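Local coordinates for protein putative lipase (Bacteroides thetaiotaomicron VPI-5482, PDB 3BZW) that probably hydrolyses ester bonds of lipids, perhaps lysophospholipids, as a member of the GDSL-like lipase/acylhydrolase family with an SGNH-hydrolase fold, at residues Asp141-Arg144 against Gly145-Ile149; Val213-Phe216 against Asn217-Thr220; Ala252-Leu255 against Met256-Leu260. One frame throughout, in Å; residues are numbered along the deposited sequence.

How the contacts relate
The three contacts follow in series along the chain: contact 1 starts helix 143-157, contact 2 joins strand 213-214 to helix 216-219, and contact 3 lies toward the end of helix 245-258. The centres of contacts 1 and 2 are about 21 Å apart, on opposite sides of the chain's centre, and those of contacts 1 and 3 about 28 Å. Contacts 2 and 3, with centres about 10 Å apart, touch: I214 packs on L259 and V219 lies against T254 and Q258. Strand 213-214, outermost in the five-stranded parallel sheet within this chain, is thereby tied to the last helix, and both contacts also meet the third subunit.

Contact 1 of 3, residues Asp141-Arg144 against Gly145-Ile149. With SO4 (sulfate ion), chain L.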
loop_
_atom_site.group_PDB
_atom_site.type_symbol
_atom_site.label_atom_id
_atom_site.label_comp_id
_atom_site.label_asym_id
_atom_site.label_seq_id
_atom_site.Cartn_x
_atom_site.Cartn_y
_atom_site.Cartn_z
ATOM N N ASP A 141 -36.336 1.511 2.818
ATOM C CA ASP A 141 -35.800 2.621 2.036
ATOM C C ASP A 141 -34.424 2.318 1.454
ATOM O O ASP A 141 -34.004 2.955 0.494
ATOM C CB ASP A 141 -35.687 3.892 2.884
ATOM C CG ASP A 141 -37.013 4.329 3.481
ATOM O OD1 ASP A 141 -38.052 4.204 2.802
ATOM O OD2 ASP A 141 -37.007 4.819 4.631
ATOM N N THR A 142 -33.720 1.353 2.035
ATOM C CA THR A 142 -32.384 1.022 1.553
ATOM C C THR A 142 -32.198 -0.471 1.312
ATOM O O THR A 142 -32.963 -1.293 1.814
ATOM C CB THR A 142 -31.310 1.487 2.551
ATOM O OG1 THR A 142 -31.356 0.659 3.717
ATOM C CG2 THR A 142 -31.558 2.935 2.962
ATOM N N TYR A 143 -31.168 -0.808 0.542
ATOM C CA TYR A 143 -30.872 -2.196 0.209
ATOM C C TYR A 143 -30.441 -2.984 1.448
ATOM O O TYR A 143 -30.939 -4.083 1.697
ATOM C CB TYR A 143 -29.772 -2.239 -0.850
ATOM C CG TYR A 143 -29.552 -3.597 -1.478
ATOM C CD1 TYR A 143 -30.575 -4.237 -2.183
ATOM C CD2 TYR A 143 -28.309 -4.222 -1.410
ATOM C CE1 TYR A 143 -30.361 -5.462 -2.811
ATOM C CE2 TYR A 143 -28.086 -5.449 -2.030
ATOM C CZ TYR A 143 -29.113 -6.058 -2.733
ATOM O OH TYR A 143 -28.882 -7.246 -3.382
ATOM N N ARG A 144 -29.513 -2.425 2.219
ATOM C CA ARG A 144 -29.042 -3.091 3.429
ATOM C C ARG A 144 -30.203 -3.223 4.408
ATOM O O ARG A 144 -30.320 -4.222 5.121
ATOM C CB ARG A 144 -27.890 -2.301 4.056
ATOM C CG ARG A 144 -26.560 -2.507 3.334
ATOM C CD ARG A 144 -25.518 -1.487 3.758
ATOM N NE ARG A 144 -24.193 -1.824 3.242
ATOM C CZ ARG A 144 -23.156 -0.995 3.242
ATOM N NH1 ARG A 144 -23.284 0.232 3.727
ATOM N NH2 ARG A 144 -21.983 -1.395 2.770
ATOM N N GLY A 145 -31.065 -2.211 4.427
ATOM C CA GLY A 145 -32.221 -2.246 5.307
ATOM C C GLY A 145 -33.158 -3.368 4.903
ATOM O O GLY A 145 -33.716 -4.064 5.752
ATOM N N ARG A 146 -33.333 -3.547 3.596
ATOM C CA ARG A 146 -34.208 -4.595 3.078
ATOM C C ARG A 146 -33.652 -5.980 3.385
ATOM O O ARG A 146 -34.406 -6.918 3.650
ATOM C CB ARG A 146 -34.382 -4.435 1.565
ATOM C CG ARG A 146 -35.130 -3.177 1.168
ATOM C CD ARG A 146 -35.238 -3.057 -0.343
ATOM N NE ARG A 146 -36.056 -1.912 -0.732
ATOM C CZ ARG A 146 -36.486 -1.691 -1.968
ATOM N NH1 ARG A 146 -36.173 -2.541 -2.938
ATOM N NH2 ARG A 146 -37.231 -0.626 -2.235
ATOM N N ILE A 147 -32.330 -6.113 3.338
ATOM C CA ILE A 147 -31.707 -7.395 3.632
ATOM C C ILE A 147 -31.886 -7.703 5.120
ATOM O O ILE A 147 -32.158 -8.846 5.494
ATOM C CB ILE A 147 -30.204 -7.388 3.254
ATOM C CG1 ILE A 147 -30.064 -7.309 1.729
ATOM C CG2 ILE A 147 -29.523 -8.650 3.770
ATOM C CD1 ILE A 147 -28.629 -7.153 1.234
ATOM N N ASN A 148 -31.745 -6.684 5.965
ATOM C CA ASN A 148 -31.918 -6.878 7.402
ATOM C C ASN A 148 -33.337 -7.370 7.686
ATOM O O ASN A 148 -33.534 -8.330 8.431
ATOM C CB ASN A 148 -31.677 -5.573 8.171
ATOM C CG ASN A 148 -30.208 -5.196 8.245
ATOM O OD1 ASN A 148 -29.324 -6.041 8.099
ATOM N ND2 ASN A 148 -29.943 -3.919 8.498
ATOM N N ILE A 149 -34.321 -6.701 7.090
ATOM C CA ILE A 149 -35.725 -7.072 7.269
ATOM C C ILE A 149 -35.993 -8.467 6.693
ATOM O O ILE A 149 -36.656 -9.298 7.323
ATOM C CB ILE A 149 -36.665 -6.070 6.557
ATOM C CG1 ILE A 149 -36.601 -4.707 7.250
ATOM C CG2 ILE A 149 -38.091 -6.616 6.539
ATOM C CD1 ILE A 149 -37.311 -3.587 6.498
HETATM S S SO4 L . -19.542 1.111 3.564
HETATM O O1 SO4 L . -18.400 1.728 2.853
HETATM O O2 SO4 L . -19.575 -0.332 3.253
HETATM O O3 SO4 L . -19.378 1.287 5.021
HETATM O O4 SO4 L . -20.801 1.745 3.128
#
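T142 holds the start of the helix by turning its hydroxyl back to G145, whose backbone N lies 3.0 Å from T142 OG1 in a capping hydrogen bond. A chi1 of 71° puts OG1 between the backbone N and the carbonyl carbon, where it can face G145 N. The carbonyl of the same residue takes the first regular helical bond, from R146 N to T142 O at 2.9 Å. The absence of a side chain at G145 matters as well, since a beta carbon there would run into T142 OG1.

The compact side is built from Y143 and I147, one turn apart. The methyl I147 CD1 lies over one face of the Y143 ring, 4.1 Å from its centroid and 27° off the normal, a CH-pi contact displaced toward CE2. Y143 reaches it with CG anti to the backbone N (chi1 -169°). Helix 195-210 completes this packing: Y198 meets the ring edge-to-face and accepts from Y143 OH through its backbone oxygen, and A205 packs on I147.

The guanidinium end of R144 belongs to the partly exposed side. Its extended chain carries the group to a sulfate, probably from the crystallisation liquor, lying at its edge. R144 NH2 donates to sulfate O2 at 2.7 Å and R144 NH1 to sulfate O4 at 3.0 Å; NH1 is shared with G108 O, and T130 of a second subunit also binds the ion. R146, likewise partly exposed, is fastened at its far end by a salt bridge to D100 and a hydrogen bond to Q70. The whole is a threonine N-cap opening an alpha-helix, placed just after the antiparallel hairpin 111-136 of this SGNH-hydrolase fold.

Contact 2 of 3, residues Val213-Phe216 against Asn217-Thr220; sequences VIDF and NAVT
A strand-to-helix turn of the parallel alpha/beta sheet brings D215 and F216 against V219 and T220: strand 213-214 ends, an inverse gamma turn centred on D215 bends the chain, and the short helix 216-219 begins at once. The turn is closed by a backbone bond from F216 N to I214 O at 2.8 Å. D215 occupies the N-cap position, yet its side chain makes no capping bond; T167 OG1 takes N217 N, and D215 O accepts the helix bonds. V219 N reaches D215 O in the carbonyl plane at 3.0 Å, with an N-H...O angle of 167°, while A218 N comes to the same oxygen from well above that plane at 2.9 Å. Two donors from different directions thus grip one oxygen and fix the first turn.

The carboxylate turns elsewhere. With CG anti to the backbone N (chi1 -165°), it runs alongside N217, where OD1 touches the CB of that residue, and its two oxygens take a hydrogen bond from T167 and a salt bridge from K203. A weak bond from N207 of a third subunit also reaches OD2, so the charge is probably well compensated by its surroundings.

F216, buried, is the apolar centre of the turn. V219 CG2 approaches F216 CD1 at 4.1 Å, the two side chains crossing at about a right angle, and F95 meets the F216 ring edge-to-face. M251 of helix 245-258 packs on the same phenylalanine.

T220 completes the arrangement through both its backbone and its methyl. T220 N donates to F216 O at 3.2 Å, while T220 CG2 is set above the middle of the F216 ring in a CH-pi contact, 3.5 Å from the centroid and only 7° off the ring normal.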
loop_
_atom_site.group_PDB
_atom_site.type_symbol
_atom_site.label_atom_id
_atom_site.label_comp_id
_atom_site.label_asym_id
_atom_site.label_seq_id
_atom_site.Cartn_x
_atom_site.Cartn_y
_atom_site.Cartn_z
ATOM N N VAL A 213 -24.029 -18.218 1.964
ATOM C CA VAL A 213 -24.219 -17.502 0.714
ATOM C C VAL A 213 -23.423 -18.202 -0.376
ATOM O O VAL A 213 -22.253 -18.513 -0.184
ATOM C CB VAL A 213 -23.718 -16.039 0.814
ATOM C CG1 VAL A 213 -23.869 -15.338 -0.544
ATOM C CG2 VAL A 213 -24.491 -15.291 1.892
ATOM N N ILE A 214 -24.075 -18.479 -1.501
ATOM C CA ILE A 214 -23.412 -19.090 -2.641
ATOM C C ILE A 214 -23.192 -17.920 -3.600
ATOM O O ILE A 214 -24.148 -17.277 -4.033
ATOM C CB ILE A 214 -24.298 -20.174 -3.302
ATOM C CG1 ILE A 214 -24.433 -21.370 -2.352
ATOM C CG2 ILE A 214 -23.693 -20.619 -4.634
ATOM C CD1 ILE A 214 -25.257 -22.507 -2.907
ATOM N N ASP A 215 -21.931 -17.627 -3.901
ATOM C CA ASP A 215 -21.602 -16.505 -4.772
ATOM C C ASP A 215 -21.847 -16.843 -6.237
ATOM O O ASP A 215 -20.912 -16.967 -7.033
ATOM C CB ASP A 215 -20.145 -16.088 -4.548
ATOM C CG ASP A 215 -19.834 -14.715 -5.125
ATOM O OD1 ASP A 215 -20.771 -14.025 -5.585
ATOM O OD2 ASP A 215 -18.650 -14.322 -5.113
ATOM N N PHE A 216 -23.126 -16.982 -6.569
ATOM C CA PHE A 216 -23.595 -17.312 -7.907
ATOM C C PHE A 216 -23.000 -16.377 -8.959
ATOM O O PHE A 216 -22.672 -16.802 -10.070
ATOM C CB PHE A 216 -25.124 -17.228 -7.925
ATOM C CG PHE A 216 -25.794 -18.397 -8.591
ATOM C CD1 PHE A 216 -25.332 -19.695 -8.385
ATOM C CD2 PHE A 216 -26.914 -18.205 -9.396
ATOM C CE1 PHE A 216 -25.974 -20.782 -8.965
ATOM C CE2 PHE A 216 -27.566 -19.288 -9.983
ATOM C CZ PHE A 216 -27.095 -20.579 -9.767
ATOM N N ASN A 217 -22.869 -15.105 -8.594
ATOM C CA ASN A 217 -22.313 -14.084 -9.477
ATOM C C ASN A 217 -20.995 -14.551 -10.085
ATOM O O ASN A 217 -20.716 -14.298 -11.260
ATOM C CB ASN A 217 -22.097 -12.793 -8.685
ATOM C CG ASN A 217 -21.539 -11.668 -9.536
ATOM O OD1 ASN A 217 -20.328 -11.456 -9.586
ATOM N ND2 ASN A 217 -22.424 -10.945 -10.218
ATOM N N ALA A 218 -20.188 -15.243 -9.290
ATOM C CA ALA A 218 -18.909 -15.734 -9.782
ATOM C C ALA A 218 -18.920 -17.194 -10.246
ATOM O O ALA A 218 -18.481 -17.489 -11.354
ATOM C CB ALA A 218 -17.833 -15.548 -8.713
ATOM N N VAL A 219 -19.427 -18.102 -9.413
ATOM C CA VAL A 219 -19.400 -19.524 -9.760
ATOM C C VAL A 219 -20.144 -20.009 -10.999
ATOM O O VAL A 219 -19.774 -21.043 -11.562
ATOM C CB VAL A 219 -19.803 -20.407 -8.555
ATOM C CG1 VAL A 219 -18.806 -20.196 -7.417
ATOM C CG2 VAL A 219 -21.219 -20.084 -8.099
ATOM N N THR A 220 -21.172 -19.288 -11.442
ATOM C CA THR A 220 -21.892 -19.705 -12.648
ATOM C C THR A 220 -20.973 -19.516 -13.858
ATOM O O THR A 220 -21.117 -20.195 -14.879
ATOM C CB THR A 220 -23.173 -18.869 -12.889
ATOM O OG1 THR A 220 -22.823 -17.490 -13.050
ATOM C CG2 THR A 220 -24.135 -19.014 -11.721
#

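Contact 3 of 3, residues Ala252-Leu255 against Met256-Leu260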
loop_
_atom_site.group_PDB
_atom_site.type_symbol
_atom_site.label_atom_id
_atom_site.label_comp_id
_atom_site.label_asym_id
_atom_site.label_seq_id
_atom_site.Cartn_x
_atom_site.Cartn_y
_atom_site.Cartn_z
ATOM N N ALA A 252 -28.356 -24.232 -12.929
ATOM C CA ALA A 252 -28.837 -25.383 -12.167
ATOM C C ALA A 252 -27.728 -26.387 -11.890
ATOM O O ALA A 252 -27.593 -26.892 -10.771
ATOM C CB ALA A 252 -29.989 -26.062 -12.916
ATOM N N ARG A 253 -26.922 -26.676 -12.906
ATOM C CA ARG A 253 -25.836 -27.631 -12.731
ATOM C C ARG A 253 -24.813 -27.083 -11.735
ATOM O O ARG A 253 -24.223 -27.833 -10.951
ATOM C CB ARG A 253 -25.161 -27.920 -14.071
ATOM C CG ARG A 253 -24.472 -29.266 -14.105
ATOM C CD ARG A 253 -25.491 -30.389 -14.164
ATOM N NE ARG A 253 -24.911 -31.651 -13.722
ATOM C CZ ARG A 253 -25.561 -32.810 -13.715
ATOM N NH1 ARG A 253 -26.820 -32.871 -14.137
ATOM N NH2 ARG A 253 -24.955 -33.906 -13.276
ATOM N N THR A 254 -24.604 -25.772 -11.772
ATOM C CA THR A 254 -23.665 -25.128 -10.857
ATOM C C THR A 254 -24.222 -25.279 -9.449
ATOM O O THR A 254 -23.529 -25.702 -8.525
ATOM C CB THR A 254 -23.521 -23.624 -11.179
ATOM O OG1 THR A 254 -22.926 -23.471 -12.473
ATOM C CG2 THR A 254 -22.651 -22.924 -10.139
ATOM N N LEU A 255 -25.495 -24.942 -9.308
ATOM C CA LEU A 255 -26.187 -25.014 -8.029
ATOM C C LEU A 255 -26.146 -26.435 -7.468
ATOM O O LEU A 255 -25.950 -26.637 -6.268
ATOM C CB LEU A 255 -27.634 -24.551 -8.229
ATOM C CG LEU A 255 -28.448 -24.048 -7.043
ATOM C CD1 LEU A 255 -27.622 -23.092 -6.194
ATOM C CD2 LEU A 255 -29.702 -23.356 -7.579
HETATM N N MSE A 256 -26.318 -27.419 -8.344
HETATM C CA MSE A 256 -26.304 -28.808 -7.918
HETATM C C MSE A 256 -25.042 -29.169 -7.140
HETATM O O MSE A 256 -25.116 -29.771 -6.071
HETATM C CB MSE A 256 -26.438 -29.740 -9.120
HETATM C CG MSE A 256 -26.556 -31.202 -8.735
HETATM SE SE MSE A 256 -26.874 -32.349 -10.267
HETATM C CE MSE A 256 -25.536 -33.684 -9.909
ATOM N N TYR A 257 -23.884 -28.792 -7.666
ATOM C CA TYR A 257 -22.632 -29.114 -6.990
ATOM C C TYR A 257 -22.246 -28.153 -5.872
ATOM O O TYR A 257 -21.530 -28.533 -4.948
ATOM C CB TYR A 257 -21.517 -29.247 -8.025
ATOM C CG TYR A 257 -21.732 -30.472 -8.879
ATOM C CD1 TYR A 257 -21.424 -31.742 -8.393
ATOM C CD2 TYR A 257 -22.339 -30.373 -10.131
ATOM C CE1 TYR A 257 -21.722 -32.886 -9.130
ATOM C CE2 TYR A 257 -22.643 -31.508 -10.871
ATOM C CZ TYR A 257 -22.335 -32.758 -10.368
ATOM O OH TYR A 257 -22.653 -33.878 -11.090
ATOM N N GLN A 258 -22.723 -26.916 -5.950
ATOM C CA GLN A 258 -22.436 -25.933 -4.911
ATOM C C GLN A 258 -23.231 -26.270 -3.645
ATOM O O GLN A 258 -22.769 -26.032 -2.529
ATOM C CB GLN A 258 -22.810 -24.528 -5.392
ATOM C CG GLN A 258 -21.874 -23.945 -6.439
ATOM C CD GLN A 258 -20.558 -23.461 -5.849
ATOM O OE1 GLN A 258 -20.539 -22.571 -4.997
ATOM N NE2 GLN A 258 -19.453 -24.043 -6.304
ATOM N N LEU A 259 -24.429 -26.822 -3.828
ATOM C CA LEU A 259 -25.294 -27.189 -2.708
ATOM C C LEU A 259 -24.854 -28.473 -2.009
ATOM O O LEU A 259 -25.358 -28.816 -0.935
ATOM C CB LEU A 259 -26.738 -27.344 -3.192
ATOM C CG LEU A 259 -27.477 -26.057 -3.570
ATOM C CD1 LEU A 259 -28.862 -26.395 -4.092
ATOM C CD2 LEU A 259 -27.577 -25.148 -2.357
ATOM N N LEU A 260 -23.921 -29.182 -2.630
ATOM C CA LEU A 260 -23.398 -30.427 -2.079
ATOM C C LEU A 260 -22.728 -30.158 -0.733
ATOM O O LEU A 260 -22.613 -31.050 0.109
ATOM C CB LEU A 260 -22.369 -31.021 -3.045
ATOM C CG LEU A 260 -22.461 -32.499 -3.416
ATOM C CD1 LEU A 260 -21.257 -32.864 -4.272
ATOM C CD2 LEU A 260 -22.498 -33.357 -2.158
#
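R253 meets two residues of the next turn, M256 and Y257, and its guanidinium is where they converge. The selenium of M256, a selenomethionine, stands where the sulfur of methionine would, over the centre of one face, with M256 SE 3.7 Å from R253 CZ. Toward the edge, R253 NH2 donates to Y257 OH at 3.2 Å, the hydroxyl tilted 24° from the guanidinium plane, while the ring of Y257 lies alongside. A bend at chi2 (72°) brings the guanidinium alongside these two side chains. Replacement by an alanine here would remove the donor to Y257 OH and the cation facing W56, and would probably leave that hydroxyl free to turn and a gap beside M256.

Further along, L255 CG and L259 CD1 touch at 3.8 Å, and the backbone bonds from M256 N to A252 O (2.8 Å) and from L259 N to L255 O (2.9 Å) set these turns in place. Around them, W56 of helix 49-57 adds a cation-pi contact to R253, and F216 packs on L255.

The cation is thus met by a hydroxyl acceptor toward its edge and by an aromatic ring, which would probably stabilise its charge.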